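Phosphoserine aminotransferase SerC (Cytophaga hutchinsonii ATCC 33406, PDB 3FFR) probably catalyses the pyridoxal phosphate-dependent transamination between phosphoserine and 2-oxoglutarate in serine biosynthesis. Local coordinates at residues A[137-142]-A[168-173]. Numbering follows the deposited sequence. Where two conformers were deposited one is given.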
ATOM      1  N   THR A 137      -6.634 -18.574 -12.120  1.00 26.33           N
ATOM      2  CA  THR A 137      -6.967 -17.172 -12.419  1.00 26.48           C
ATOM      3  C   THR A 137      -8.362 -17.125 -12.995  1.00 28.01           C
ATOM      4  O   THR A 137      -8.601 -17.590 -14.131  1.00 27.89           O
ATOM      5  CB  THR A 137      -5.938 -16.573 -13.349  1.00 28.66           C
ATOM      6  OG1 THR A 137      -4.661 -16.528 -12.676  1.00 28.85           O
ATOM      7  CG2 THR A 137      -6.341 -15.172 -13.782  1.00 27.13           C
ATOM      8  N   HIS A 138      -9.295 -16.584 -12.220  1.00 26.67           N
ATOM      9  CA  HIS A 138     -10.694 -16.556 -12.690  1.00 25.25           C
ATOM     10  C   HIS A 138     -10.843 -15.688 -13.927  1.00 26.39           C
ATOM     11  O   HIS A 138     -11.624 -15.979 -14.847  1.00 27.83           O
ATOM     12  CB  HIS A 138     -11.689 -16.086 -11.611  1.00 26.11           C
ATOM     13  CG  HIS A 138     -13.044 -15.860 -12.171  1.00 25.82           C
ATOM     14  ND1 HIS A 138     -13.470 -14.608 -12.604  1.00 27.62           N
ATOM     15  CD2 HIS A 138     -13.989 -16.740 -12.566  1.00 27.91           C
ATOM     16  CE1 HIS A 138     -14.655 -14.739 -13.165  1.00 30.47           C
ATOM     17  NE2 HIS A 138     -14.986 -16.025 -13.169  1.00 27.43           N
ATOM     18  N   ASN A 139     -10.092 -14.597 -13.951  1.00 25.81           N
ATOM     19  CA  ASN A 139     -10.167 -13.622 -15.052  1.00 24.83           C
ATOM     20  C   ASN A 139      -8.789 -13.130 -15.480  1.00 28.02           C
ATOM     21  O   ASN A 139      -8.140 -12.357 -14.752  1.00 26.74           O
ATOM     22  CB  ASN A 139     -11.090 -12.457 -14.679  1.00 27.55           C
ATOM     23  CG  ASN A 139     -11.661 -11.746 -15.910  1.00 29.55           C
ATOM     24  OD1 ASN A 139     -12.419 -12.358 -16.707  1.00 28.43           O
ATOM     25  ND2 ASN A 139     -11.303 -10.489 -16.094  1.00 26.48           N
ATOM     26  N   GLU A 140      -8.291 -13.659 -16.595  1.00 27.38           N
ATOM     27  CA  GLU A 140      -6.936 -13.289 -17.086  1.00 26.04           C
ATOM     28  C   GLU A 140      -7.137 -12.025 -17.891  1.00 27.59           C
ATOM     29  O   GLU A 140      -7.517 -12.035 -19.067  1.00 26.91           O
ATOM     30  CB  GLU A 140      -6.295 -14.424 -17.913  1.00 27.00           C
ATOM     31  CG  GLU A 140      -4.963 -14.067 -18.552  1.00 27.88           C
ATOM     32  CD  GLU A 140      -3.918 -13.560 -17.579  1.00 28.13           C
ATOM     33  OE1 GLU A 140      -3.464 -14.340 -16.708  1.00 28.32           O
ATOM     34  OE2 GLU A 140      -3.538 -12.396 -17.761  1.00 28.23           O
ATOM     35  N   THR A 141      -6.877 -10.932 -17.196  1.00 25.79           N
ATOM     36  CA  THR A 141      -7.174  -9.587 -17.672  1.00 25.66           C
ATOM     37  C   THR A 141      -6.441  -9.226 -18.970  1.00 27.85           C
ATOM     38  O   THR A 141      -6.905  -8.411 -19.765  1.00 27.91           O
ATOM     39  CB  THR A 141      -6.784  -8.553 -16.589  1.00 27.73           C
ATOM     40  OG1 THR A 141      -7.126  -9.060 -15.294  1.00 27.53           O
ATOM     41  CG2 THR A 141      -7.490  -7.195 -16.815  1.00 27.31           C
ATOM     42  N   SER A 142      -5.294  -9.851 -19.177  1.00 27.98           N
ATOM     43  CA  SER A 142      -4.506  -9.555 -20.378  1.00 26.87           C
ATOM     44  C   SER A 142      -5.173 -10.061 -21.660  1.00 26.46           C
ATOM     45  O   SER A 142      -5.107  -9.397 -22.704  1.00 27.74           O
ATOM     46  CB  SER A 142      -3.078 -10.120 -20.292  1.00 26.97           C
ATOM     47  OG  SER A 142      -3.060 -11.533 -20.167  1.00 26.92           O
ATOM     48  N   ALA A 168      -9.156 -13.294  -8.597  1.00 26.56           N
ATOM     49  CA  ALA A 168     -10.422 -12.708  -9.159  1.00 26.78           C
ATOM     50  C   ALA A 168     -10.338 -11.173  -9.136  1.00 26.28           C
ATOM     51  O   ALA A 168     -11.307 -10.463  -9.001  1.00 27.51           O
ATOM     52  CB  ALA A 168     -11.660 -13.223  -8.399  1.00 26.82           C
ATOM     53  N   VAL A 169      -9.108 -10.716  -9.286  1.00 26.48           N
ATOM     54  CA  VAL A 169      -8.731  -9.326  -9.256  1.00 26.56           C
ATOM     55  C   VAL A 169      -9.565  -8.474 -10.193  1.00 28.11           C
ATOM     56  O   VAL A 169     -10.060  -7.421  -9.815  1.00 26.70           O
ATOM     57  CB  VAL A 169      -7.206  -9.135  -9.542  1.00 26.19           C
ATOM     58  CG1 VAL A 169      -6.850  -7.657  -9.789  1.00 28.38           C
ATOM     59  CG2 VAL A 169      -6.344  -9.748  -8.400  1.00 25.99           C
ATOM     60  N   SER A 170      -9.784  -8.978 -11.396  1.00 26.45           N
ATOM     61  CA  SER A 170     -10.507  -8.196 -12.414  1.00 26.93           C
ATOM     62  C   SER A 170     -11.919  -8.689 -12.647  1.00 26.02           C
ATOM     63  O   SER A 170     -12.546  -8.400 -13.684  1.00 27.83           O
ATOM     64  CB  SER A 170      -9.710  -8.116 -13.713  1.00 28.95           C
ATOM     65  OG  SER A 170      -9.453  -9.422 -14.223  1.00 27.31           O
ATOM     66  N   SER A 171     -12.454  -9.423 -11.674  1.00 26.94           N
ATOM     67  CA  SER A 171     -13.829  -9.937 -11.808  1.00 26.28           C
ATOM     68  C   SER A 171     -14.728  -9.866 -10.570  1.00 26.33           C
ATOM     69  O   SER A 171     -15.922  -9.624 -10.703  1.00 27.23           O
ATOM     70  CB  SER A 171     -13.802 -11.369 -12.331  1.00 26.61           C
ATOM     71  OG  SER A 171     -13.058 -12.206 -11.475  1.00 26.24           O
ATOM     72  N   LEU A 172     -14.203 -10.156  -9.375  1.00 25.45           N
ATOM     73  CA  LEU A 172     -15.027 -10.117  -8.157  0.50 26.46           C
ATOM     74  C   LEU A 172     -15.664  -8.721  -8.101  1.00 27.78           C
ATOM     75  O   LEU A 172     -14.972  -7.724  -8.307  1.00 29.30           O
ATOM     76  CB  LEU A 172     -14.166 -10.430  -6.914  0.50 26.38           C
ATOM     77  CG  LEU A 172     -14.846 -10.856  -5.617  0.50 26.45           C
ATOM     78  CD1 LEU A 172     -15.543 -12.197  -5.793  0.50 27.32           C
ATOM     79  CD2 LEU A 172     -13.826 -10.936  -4.466  0.50 22.05           C
ATOM     80  N   PRO A 173     -16.967  -8.628  -7.749  1.00 27.37           N
ATOM     81  CA  PRO A 173     -17.881  -9.662  -7.290  1.00 27.77           C
ATOM     82  C   PRO A 173     -18.755 -10.417  -8.280  1.00 26.63           C
ATOM     83  O   PRO A 173     -19.797 -10.943  -7.887  1.00 28.62           O
ATOM     84  CB  PRO A 173     -18.781  -8.864  -6.342  1.00 28.90           C
ATOM     85  CG  PRO A 173     -18.918  -7.502  -7.017  1.00 27.89           C
ATOM     86  CD  PRO A 173     -17.578  -7.281  -7.686  1.00 29.12           C
TER
HETATM   87  O   HOH W   1      -8.778 -11.837 -12.119  1.00 24.64           O
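Ser170 packs tightly between Asn139 and Thr141. Its OG takes a nearly straight bond from Asn139 ND2 (2.8 Å, 172°), lying almost in the amide plane. The same OG donates to Thr141 OG1 at 2.6 Å. With chi1 at 59°, Ser170 OG sits between its own N and carbonyl carbon, where both partners can meet it. The Asn139 amide is held further by Ser299 and Ser146 at OD1 and by Thr302 at ND2. The segments run on from the C-terminal ends of two parallel, neighbouring strands, 133-137 and 163-167, of the seven-stranded sheet in this class V, PLP-dependent aminotransferase. The first of them reaches the cofactor: Thr141 OG1 also hydrogen-bonds O3 of the PLP-lysine (LLP) at position 191. Ser170 therefore acts as a second-shell residue behind Thr141. With an alanine here the Asn139 amide and the Thr141 hydroxyl would probably lose their shared partner, and Thr141 would be held beside the cofactor by one bond fewer. The His138 side is joined more sparsely. Ser171 OG lies at the edge of the imidazole, near its plane, and hydrogen-bonds ND1 at 2.7 Å. Beyond that bond, His138 CB and Ala168 CB come no closer than 4.3 Å. A water bridges the backbones, hydrogen-bonded to Asn139 O (2.8 Å) and accepting from Ser170 N (3.1 Å). Even this looser part is buried, with no touching residue open to solvent.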